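Local coordinates for esterase (Capnocytophaga ochracea, PDB 4W9R), which is of unknown function but belongs to a putative esterase family of the alpha/beta-hydrolase clan and may hydrolyse ester bonds, at residues Phe10-Gly13 against Arg14-Arg17; Glu73-Gln76 against Glu77-Thr80; Gln191-Arg194 against Ala195-Ala199. All blocks are in the same frame, centred on the assembly; numbering follows the deposited sequence. Where two conformers were deposited one is given.

Interaction 1: residues Phe10-Gly13 against Arg14-Arg17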
ATOM      1  N   PHE B  10       1.985 -17.771 -21.290  1.00 36.51           N
ATOM      2  CA  PHE B  10       1.004 -17.520 -22.334  1.00 38.80           C
ATOM      3  C   PHE B  10       1.707 -17.437 -23.679  1.00 39.32           C
ATOM      4  O   PHE B  10       2.661 -16.675 -23.841  1.00 44.75           O
ATOM      5  CB  PHE B  10       0.229 -16.230 -22.051  1.00 35.17           C
ATOM      6  CG  PHE B  10      -0.827 -15.916 -23.075  1.00 33.51           C
ATOM      7  CD1 PHE B  10      -0.542 -15.108 -24.164  1.00 41.97           C
ATOM      8  CD2 PHE B  10      -2.111 -16.421 -22.942  1.00 42.94           C
ATOM      9  CE1 PHE B  10      -1.512 -14.816 -25.105  1.00 47.72           C
ATOM     10  CE2 PHE B  10      -3.085 -16.133 -23.879  1.00 53.21           C
ATOM     11  CZ  PHE B  10      -2.785 -15.329 -24.962  1.00 55.07           C
ATOM     12  N   SER B  11       1.245 -18.226 -24.642  1.00 40.90           N
ATOM     13  CA  SER B  11       1.831 -18.193 -25.974  1.00 38.71           C
ATOM     14  C   SER B  11       1.182 -17.086 -26.789  1.00 37.91           C
ATOM     15  O   SER B  11      -0.024 -17.106 -27.037  1.00 45.32           O
ATOM     16  CB  SER B  11       1.671 -19.544 -26.674  1.00 36.87           C
ATOM     17  OG  SER B  11       2.413 -20.553 -26.012  1.00 45.04           O
ATOM     18  N   SER B  12       1.991 -16.122 -27.208  1.00 33.59           N
ATOM     19  CA  SER B  12       1.480 -14.954 -27.910  1.00 38.77           C
ATOM     20  C   SER B  12       1.908 -14.957 -29.370  1.00 48.71           C
ATOM     21  O   SER B  12       3.085 -15.132 -29.681  1.00 51.71           O
ATOM     22  CB  SER B  12       1.954 -13.672 -27.224  1.00 32.17           C
ATOM     23  OG  SER B  12       1.529 -12.525 -27.939  1.00 45.10           O
ATOM     24  N   GLY B  13       0.942 -14.767 -30.261  1.00 39.59           N
ATOM     25  CA  GLY B  13       1.225 -14.704 -31.681  1.00 43.14           C
ATOM     26  C   GLY B  13       1.877 -13.387 -32.046  1.00 45.40           C
ATOM     27  O   GLY B  13       2.786 -13.337 -32.876  1.00 48.09           O
ATOM     28  N   ARG B  14       1.410 -12.314 -31.414  1.00 35.45           N
ATOM     29  CA  ARG B  14       1.926 -10.979 -31.685  1.00 40.87           C
ATOM     30  C   ARG B  14       3.325 -10.779 -31.109  1.00 46.78           C
ATOM     31  O   ARG B  14       4.181 -10.163 -31.744  1.00 44.19           O
ATOM     32  CB  ARG B  14       0.972  -9.920 -31.129  1.00 33.77           C
ATOM     33  CG  ARG B  14      -0.272  -9.708 -31.974  1.00 37.96           C
ATOM     34  CD  ARG B  14      -1.264  -8.803 -31.267  1.00 47.94           C
ATOM     35  NE  ARG B  14      -2.335  -8.357 -32.154  1.00 55.23           N
ATOM     36  CZ  ARG B  14      -3.441  -9.052 -32.403  1.00 59.28           C
ATOM     37  NH1 ARG B  14      -4.361  -8.563 -33.223  1.00 59.97           N
ATOM     38  NH2 ARG B  14      -3.625 -10.237 -31.837  1.00 53.75           N
ATOM     39  N   LEU B  15       3.553 -11.294 -29.905  1.00 43.53           N
ATOM     40  CA  LEU B  15       4.859 -11.181 -29.264  1.00 42.30           C
ATOM     41  C   LEU B  15       5.838 -12.226 -29.786  1.00 46.00           C
ATOM     42  O   LEU B  15       7.052 -12.072 -29.645  1.00 45.73           O
ATOM     43  CB  LEU B  15       4.723 -11.309 -27.747  1.00 39.68           C
ATOM     44  CG  LEU B  15       4.047 -10.133 -27.044  1.00 40.38           C
ATOM     45  CD1 LEU B  15       3.962 -10.380 -25.546  1.00 42.72           C
ATOM     46  CD2 LEU B  15       4.805  -8.851 -27.338  1.00 35.02           C
ATOM     47  N   ASN B  16       5.298 -13.285 -30.385  1.00 44.98           N
ATOM     48  CA  ASN B  16       6.099 -14.389 -30.907  1.00 50.53           C
ATOM     49  C   ASN B  16       7.010 -15.006 -29.848  1.00 50.08           C
ATOM     50  O   ASN B  16       8.144 -15.388 -30.135  1.00 49.26           O
ATOM     51  CB  ASN B  16       6.933 -13.927 -32.101  1.00 57.66           C
ATOM     52  CG  ASN B  16       6.619 -14.700 -33.360  1.00 67.80           C
ATOM     53  OD1 ASN B  16       6.259 -15.877 -33.306  1.00 79.88           O
ATOM     54  ND2 ASN B  16       6.750 -14.043 -34.506  1.00 63.42           N
ATOM     55  N   ARG B  17       6.504 -15.092 -28.621  1.00 40.45           N
ATOM     56  CA  ARG B  17       7.253 -15.676 -27.515  1.00 38.18           C
ATOM     57  C   ARG B  17       6.309 -16.170 -26.426  1.00 37.77           C
ATOM     58  O   ARG B  17       5.133 -15.806 -26.402  1.00 40.09           O
ATOM     59  CB  ARG B  17       8.239 -14.664 -26.930  1.00 50.62           C
ATOM     60  CG  ARG B  17       7.584 -13.509 -26.191  1.00 48.60           C
ATOM     61  CD  ARG B  17       8.607 -12.736 -25.372  1.00 52.18           C
ATOM     62  NE  ARG B  17       7.997 -11.644 -24.621  1.00 56.58           N
ATOM     63  CZ  ARG B  17       8.041 -10.368 -24.989  1.00 50.13           C
ATOM     64  NH1 ARG B  17       8.674 -10.016 -26.100  1.00 41.42           N
ATOM     65  NH2 ARG B  17       7.455  -9.441 -24.243  1.00 45.94           N
TER
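Ser12 and the residues Leu15, Asn16 and Arg17 meet across the turn of a beta hairpin that closes with a G1 beta bulge, in which Asn16 and Arg17 both face Ser12. Ser12 N donates to Arg17 O at 3.3 Å with a nearly straight N-H...O angle of 164°, while Asn16 N reaches Ser12 O at 3.0 Å in a weak, bent bond. The side chain of Ser12 adds a third link, since its OG accepts from Leu15 N at 3.1 Å. With chi1 at 177°, OG lies opposite Ser12's own N and is carried forward to the turn, where Leu15 CB also packs against it. Gly13, Arg14 and Leu15 have right-handed helical backbone angles. Asn16 is left-handed, a conformation asparagine tolerates better than most residues, which suits it to the bulge. Glu102 of helix 91-110 backs the turn, its two carboxylate oxygens binding Ser12 OG and Arg14 N. With an alanine in place of Ser12, Leu15 N-H would probably be left without its acceptor and Glu102 OE1 without its hydroxyl mate. Arg14 runs outward to a salt bridge with Glu97, and Arg17 forms a salt bridge with Asp78 and a hydrogen bond through NE with Gln19, long flexible chains suited to joining the turn to neighbouring elements. Leu15 CD1 sits 3.7 Å above the plane of the Arg17 guanidinium, over one face and offset toward its rim.

Interaction 2: residues Glu73-Gln76 against Glu77-Thr80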
ATOM      1  N   GLU B  73       7.777  -8.922 -16.156  1.00 29.35           N
ATOM      2  CA  GLU B  73       8.999  -8.469 -16.819  1.00 30.59           C
ATOM      3  C   GLU B  73       8.895  -8.343 -18.336  1.00 36.49           C
ATOM      4  O   GLU B  73       9.535  -9.096 -19.069  1.00 34.60           O
ATOM      5  CB  GLU B  73      10.157  -9.407 -16.468  1.00 26.82           C
ATOM      6  CG  GLU B  73      10.620  -9.294 -15.023  1.00 44.31           C
ATOM      7  CD  GLU B  73      11.812 -10.178 -14.716  1.00 63.21           C
ATOM      8  OE1 GLU B  73      11.843 -11.328 -15.202  1.00 73.60           O
ATOM      9  OE2 GLU B  73      12.723  -9.721 -13.993  1.00 70.61           O
ATOM     10  N   PRO B  74       8.090  -7.384 -18.814  1.00 45.03           N
ATOM     11  CA  PRO B  74       8.109  -7.102 -20.250  1.00 36.40           C
ATOM     12  C   PRO B  74       9.399  -6.379 -20.619  1.00 35.94           C
ATOM     13  O   PRO B  74       9.964  -5.684 -19.775  1.00 39.42           O
ATOM     14  CB  PRO B  74       6.887  -6.206 -20.450  1.00 39.82           C
ATOM     15  CG  PRO B  74       6.717  -5.520 -19.134  1.00 36.93           C
ATOM     16  CD  PRO B  74       7.147  -6.512 -18.088  1.00 40.42           C
ATOM     17  N   LYS B  75       9.865  -6.548 -21.851  1.00 34.01           N
ATOM     18  CA  LYS B  75      11.087  -5.886 -22.291  1.00 23.54           C
ATOM     19  C   LYS B  75      10.874  -4.378 -22.397  1.00 27.73           C
ATOM     20  O   LYS B  75       9.742  -3.913 -22.534  1.00 38.42           O
ATOM     21  CB  LYS B  75      11.553  -6.455 -23.631  1.00 26.27           C
ATOM     22  CG  LYS B  75      11.846  -7.947 -23.598  1.00 35.25           C
ATOM     23  CD  LYS B  75      12.273  -8.453 -24.967  1.00 66.50           C
ATOM     24  CE  LYS B  75      12.587  -9.941 -24.935  1.00 79.55           C
ATOM     25  NZ  LYS B  75      13.688 -10.254 -23.983  1.00 87.09           N
ATOM     26  N   GLN B  76      11.964  -3.621 -22.325  1.00 25.32           N
ATOM     27  CA  GLN B  76      11.888  -2.166 -22.378  1.00 26.54           C
ATOM     28  C   GLN B  76      11.274  -1.674 -23.688  1.00 33.32           C
ATOM     29  O   GLN B  76      10.488  -0.727 -23.697  1.00 36.02           O
ATOM     30  CB  GLN B  76      13.276  -1.554 -22.192  1.00 26.42           C
ATOM     31  CG  GLN B  76      13.292  -0.038 -22.240  1.00 30.50           C
ATOM     32  CD  GLN B  76      14.678   0.536 -22.033  1.00 41.79           C
ATOM     33  OE1 GLN B  76      15.604  -0.173 -21.639  1.00 47.28           O
ATOM     34  NE2 GLN B  76      14.828   1.828 -22.300  1.00 40.23           N
ATOM     35  N   GLU B  77      11.632  -2.322 -24.792  0.61 25.25           N
ATOM     36  CA  GLU B  77      11.110  -1.940 -26.099  0.61 26.46           C
ATOM     37  C   GLU B  77       9.626  -2.269 -26.230  0.61 32.47           C
ATOM     38  O   GLU B  77       8.936  -1.726 -27.094  0.61 37.80           O
ATOM     39  CB  GLU B  77      11.898  -2.627 -27.217  0.61 28.73           C
ATOM     40  CG  GLU B  77      13.294  -2.064 -27.436  0.61 27.33           C
ATOM     41  CD  GLU B  77      14.040  -2.780 -28.546  0.61 40.05           C
ATOM     42  OE1 GLU B  77      13.747  -3.969 -28.791  0.61 56.06           O
ATOM     43  OE2 GLU B  77      14.917  -2.154 -29.178  0.61 29.31           O
ATOM     44  N   ASP B  78       9.136  -3.158 -25.371  1.00 27.83           N
ATOM     45  CA  ASP B  78       7.728  -3.537 -25.390  1.00 26.12           C
ATOM     46  C   ASP B  78       6.834  -2.450 -24.801  1.00 30.45           C
ATOM     47  O   ASP B  78       5.758  -2.173 -25.324  1.00 40.53           O
ATOM     48  CB  ASP B  78       7.507  -4.846 -24.623  1.00 28.25           C
ATOM     49  CG  ASP B  78       8.083  -6.052 -25.340  1.00 47.47           C
ATOM     50  OD1 ASP B  78       8.250  -5.993 -26.577  1.00 64.19           O
ATOM     51  OD2 ASP B  78       8.361  -7.065 -24.664  1.00 41.79           O
ATOM     52  N   VAL B  79       7.269  -1.858 -23.696  1.00 24.93           N
ATOM     53  CA  VAL B  79       6.451  -0.882 -22.983  1.00 23.60           C
ATOM     54  C   VAL B  79       6.768   0.577 -23.309  1.00 24.04           C
ATOM     55  O   VAL B  79       6.148   1.483 -22.752  1.00 44.60           O
ATOM     56  CB  VAL B  79       6.578  -1.072 -21.462  1.00 31.49           C
ATOM     57  CG1 VAL B  79       6.059  -2.444 -21.059  1.00 18.86           C
ATOM     58  CG2 VAL B  79       8.022  -0.892 -21.026  1.00 11.72           C
ATOM     59  N   THR B  80       7.726   0.814 -24.197  1.00 24.54           N
ATOM     60  CA  THR B  80       8.180   2.181 -24.443  1.00 29.53           C
ATOM     61  C   THR B  80       7.612   2.800 -25.715  1.00 28.08           C
ATOM     62  O   THR B  80       7.771   2.262 -26.811  1.00 40.33           O
ATOM     63  CB  THR B  80       9.713   2.259 -24.517  1.00 24.04           C
ATOM     64  OG1 THR B  80      10.277   1.813 -23.279  1.00 42.23           O
ATOM     65  CG2 THR B  80      10.157   3.690 -24.779  1.00 21.18           C
TER
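The backbone of Lys75 to Val79 bends into a short, weakly bonded helical turn, with Asp78 N donating to Lys75 O at 3.0 Å and Val79 N making weak, longer bonds to the oxygens of Lys75 and Gln76. Asp78 turns its carboxylate back to the start of this turn, where OD2 takes the N-H of Lys75 at 3.2 Å from 38° out of the carboxylate plane. The same oxygen forms a salt bridge with Arg17, and the Lys75 N-H together with the Arg17 guanidinium would probably favour its negative charge. The aliphatic part of Lys75 runs past this carboxylate, CB lying 3.4 Å from Asp78 OD2. On the apolar side Pro74 CG meets Val79 CG1 at 3.7 Å, the two side chains crossing at about a right angle. Phe95 of helix 91-110 also touches Pro74. Thr80 OG1, placed opposite its carbonyl carbon by a chi1 of -60°, donates to Gln76 O at 2.6 Å. A hydroxyl returning to the carbonyl four residues back is a common use of threonine at a helix end. The whole is a one-turn helix following strand 67-71 in the alpha/beta sandwich of this hydrolase-like domain.

Interaction 3: residues Gln191-Arg194 against Ala195-Ala199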
ATOM      1  N   GLN B 191       4.101  18.495 -17.388  1.00 38.14           N
ATOM      2  CA  GLN B 191       3.869  19.123 -18.685  1.00 41.58           C
ATOM      3  C   GLN B 191       2.823  18.351 -19.484  1.00 43.50           C
ATOM      4  O   GLN B 191       1.942  18.943 -20.109  1.00 38.24           O
ATOM      5  CB  GLN B 191       5.170  19.216 -19.484  1.00 37.18           C
ATOM      6  CG  GLN B 191       6.227  20.112 -18.865  1.00 49.50           C
ATOM      7  CD  GLN B 191       7.534  20.078 -19.633  1.00 64.57           C
ATOM      8  OE1 GLN B 191       7.544  19.956 -20.858  1.00 70.44           O
ATOM      9  NE2 GLN B 191       8.647  20.176 -18.913  1.00 65.54           N
ATOM     10  N   PHE B 192       2.929  17.025 -19.454  1.00 35.89           N
ATOM     11  CA  PHE B 192       1.983  16.161 -20.150  1.00 33.28           C
ATOM     12  C   PHE B 192       0.587  16.285 -19.552  1.00 37.82           C
ATOM     13  O   PHE B 192      -0.401  16.397 -20.280  1.00 39.87           O
ATOM     14  CB  PHE B 192       2.451  14.704 -20.102  1.00 22.42           C
ATOM     15  CG  PHE B 192       1.411  13.714 -20.551  1.00 28.21           C
ATOM     16  CD1 PHE B 192       1.165  13.510 -21.899  1.00 27.42           C
ATOM     17  CD2 PHE B 192       0.684  12.983 -19.623  1.00 27.33           C
ATOM     18  CE1 PHE B 192       0.209  12.600 -22.314  1.00 38.09           C
ATOM     19  CE2 PHE B 192      -0.275  12.071 -20.032  1.00 26.90           C
ATOM     20  CZ  PHE B 192      -0.511  11.878 -21.380  1.00 33.68           C
ATOM     21  N   GLU B 193       0.515  16.269 -18.224  1.00 31.48           N
ATOM     22  CA  GLU B 193      -0.764  16.328 -17.523  1.00 32.21           C
ATOM     23  C   GLU B 193      -1.476  17.654 -17.780  1.00 35.78           C
ATOM     24  O   GLU B 193      -2.691  17.685 -17.976  1.00 44.06           O
ATOM     25  CB  GLU B 193      -0.558  16.115 -16.021  1.00 34.39           C
ATOM     26  CG  GLU B 193      -1.832  15.796 -15.246  1.00 29.76           C
ATOM     27  CD  GLU B 193      -2.612  17.036 -14.844  1.00 41.36           C
ATOM     28  OE1 GLU B 193      -3.833  16.921 -14.609  1.00 41.60           O
ATOM     29  OE2 GLU B 193      -2.002  18.122 -14.755  1.00 50.88           O
ATOM     30  N   ARG B 194      -0.713  18.743 -17.780  1.00 40.33           N
ATOM     31  CA  ARG B 194      -1.268  20.068 -18.032  1.00 45.70           C
ATOM     32  C   ARG B 194      -1.901  20.146 -19.420  1.00 41.70           C
ATOM     33  O   ARG B 194      -2.955  20.756 -19.599  1.00 49.21           O
ATOM     34  CB  ARG B 194      -0.185  21.141 -17.885  1.00 57.13           C
ATOM     35  CG  ARG B 194      -0.657  22.549 -18.215  1.00 78.99           C
ATOM     36  CD  ARG B 194       0.433  23.589 -17.981  1.00 93.81           C
ATOM     37  NE  ARG B 194       0.709  23.796 -16.562  1.00102.48           N
ATOM     38  CZ  ARG B 194       1.767  23.307 -15.924  1.00 96.09           C
ATOM     39  NH1 ARG B 194       2.664  22.582 -16.580  1.00 92.01           N
ATOM     40  NH2 ARG B 194       1.933  23.548 -14.631  1.00 88.77           N
ATOM     41  N   ALA B 195      -1.258  19.512 -20.396  1.00 35.58           N
ATOM     42  CA  ALA B 195      -1.757  19.507 -21.766  1.00 47.98           C
ATOM     43  C   ALA B 195      -2.979  18.605 -21.906  1.00 43.86           C
ATOM     44  O   ALA B 195      -3.819  18.812 -22.782  1.00 46.48           O
ATOM     45  CB  ALA B 195      -0.661  19.066 -22.727  1.00 20.64           C
HETATM   46  N   MSE B 196      -3.069  17.606 -21.037  1.00 40.58           N
HETATM   47  CA  MSE B 196      -4.155  16.635 -21.089  1.00 41.07           C
HETATM   48  C   MSE B 196      -5.452  17.192 -20.498  1.00 49.01           C
HETATM   49  O   MSE B 196      -6.546  16.822 -20.924  1.00 57.51           O
HETATM   50  CB  MSE B 196      -3.743  15.353 -20.359  1.00 38.56           C
HETATM   51  CG  MSE B 196      -4.803  14.263 -20.350  1.00 41.77           C
HETATM   52 SE   MSE B 196      -4.145  12.529 -19.740  1.00 71.50          SE
HETATM   53  CE  MSE B 196      -3.295  13.076 -18.073  1.00 41.85           C
ATOM     54  N   ARG B 197      -5.319  18.086 -19.523  0.52 50.08           N
ATOM     55  CA  ARG B 197      -6.479  18.667 -18.852  0.52 56.29           C
ATOM     56  C   ARG B 197      -6.912  19.985 -19.492  0.52 64.62           C
ATOM     57  O   ARG B 197      -7.804  20.661 -18.979  0.52 72.27           O
ATOM     58  CB  ARG B 197      -6.191  18.883 -17.364  0.52 54.00           C
ATOM     59  CG  ARG B 197      -5.185  19.983 -17.067  0.52 54.53           C
ATOM     60  CD  ARG B 197      -5.275  20.418 -15.612  0.52 48.27           C
ATOM     61  NE  ARG B 197      -4.373  21.525 -15.309  0.52 44.23           N
ATOM     62  CZ  ARG B 197      -3.256  21.405 -14.600  0.52 46.30           C
ATOM     63  NH1 ARG B 197      -2.494  22.468 -14.375  0.52 42.97           N
ATOM     64  NH2 ARG B 197      -2.902  20.225 -14.112  0.52 51.05           N
ATOM     65  N   SER B 198      -6.267  20.347 -20.598  1.00 64.79           N
ATOM     66  CA  SER B 198      -6.577  21.584 -21.321  1.00 65.37           C
ATOM     67  C   SER B 198      -8.067  21.759 -21.615  1.00 71.83           C
ATOM     68  O   SER B 198      -8.645  22.808 -21.329  1.00 78.72           O
ATOM     69  CB  SER B 198      -5.796  21.631 -22.637  1.00 64.52           C
ATOM     70  OG  SER B 198      -4.402  21.535 -22.408  1.00 81.08           O
ATOM     71  N   ALA B 199      -8.684  20.729 -22.180  1.00 71.23           N
ATOM     72  CA  ALA B 199     -10.115  20.753 -22.456  1.00 74.91           C
ATOM     73  C   ALA B 199     -10.912  20.234 -21.262  1.00 79.49           C
ATOM     74  O   ALA B 199     -10.419  19.400 -20.502  1.00 79.94           O
ATOM     75  CB  ALA B 199     -10.429  19.935 -23.701  1.00 73.93           C
TER
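Phe192 with Met196 and Glu193 with Arg197 meet one turn apart, a local i to i+4 contact at the C-terminal turn of helix 183-196, the connection between parallel strands 171-180 and 205-213 in a beta-alpha-beta unit. Ala195 N donates to Gln191 O at 3.3 Å and Arg197 N to Glu193 O at 3.1 Å, while Met196 N divides itself weakly between the oxygens of Phe192 and Glu193, as the helix ends. On the buried side Phe192 and Met196, a selenomethionine, make a Met-aromatic contact: SE lies 4.8 Å from the centroid of the Phe192 ring, approaching it obliquely at 51° from the normal. Met196 CE bends back at chi3 to touch Phe192 CE2 at 3.7 Å. The pair suits the core, since Phe192 meets the ring of Phe127 edge-to-face and Met196 packs on Tyr173 and Met175 of strand 171-180. Next to this apolar pair Glu193 is also buried. Its OE1 is bonded to Tyr207 OH, and its OE2 forms a salt bridge with Arg197 NH2, though the very short approach, for one of two conformers of Arg197, is doubtful. Small Ala195 fits on the less buried flank, its CB 3.6 Å from Phe192 O. Beyond the last helical residue, Ser198 folds back so that its OG donates to Ala195 O at 2.8 Å, meeting that oxygen from 50° above the carbonyl plane.

Overall arrangement
From the N terminus, interaction 1 closes the tight hairpin loop between strand 5-12, an outermost strand of the sheet, and strand 17-24. Interaction 2 follows strand 67-71, which lies beside strand 17-24 in the sheet, and closes a single helical turn. Interaction 3 comes much later and lies at the C-terminal end of helix 183-196, before the chain enters strand 205-213, the outermost strand at the other end. The three follow in series, neither nesting nor crossing. Interactions 1 and 2 touch, Arg17 NH2 meeting Asp78 OD2 at 2.6 Å in a salt bridge that ties hairpin to helical turn. Interaction 3 stands apart, its centre about 35 Å from that of interaction 1 and about 25 Å from that of interaction 2.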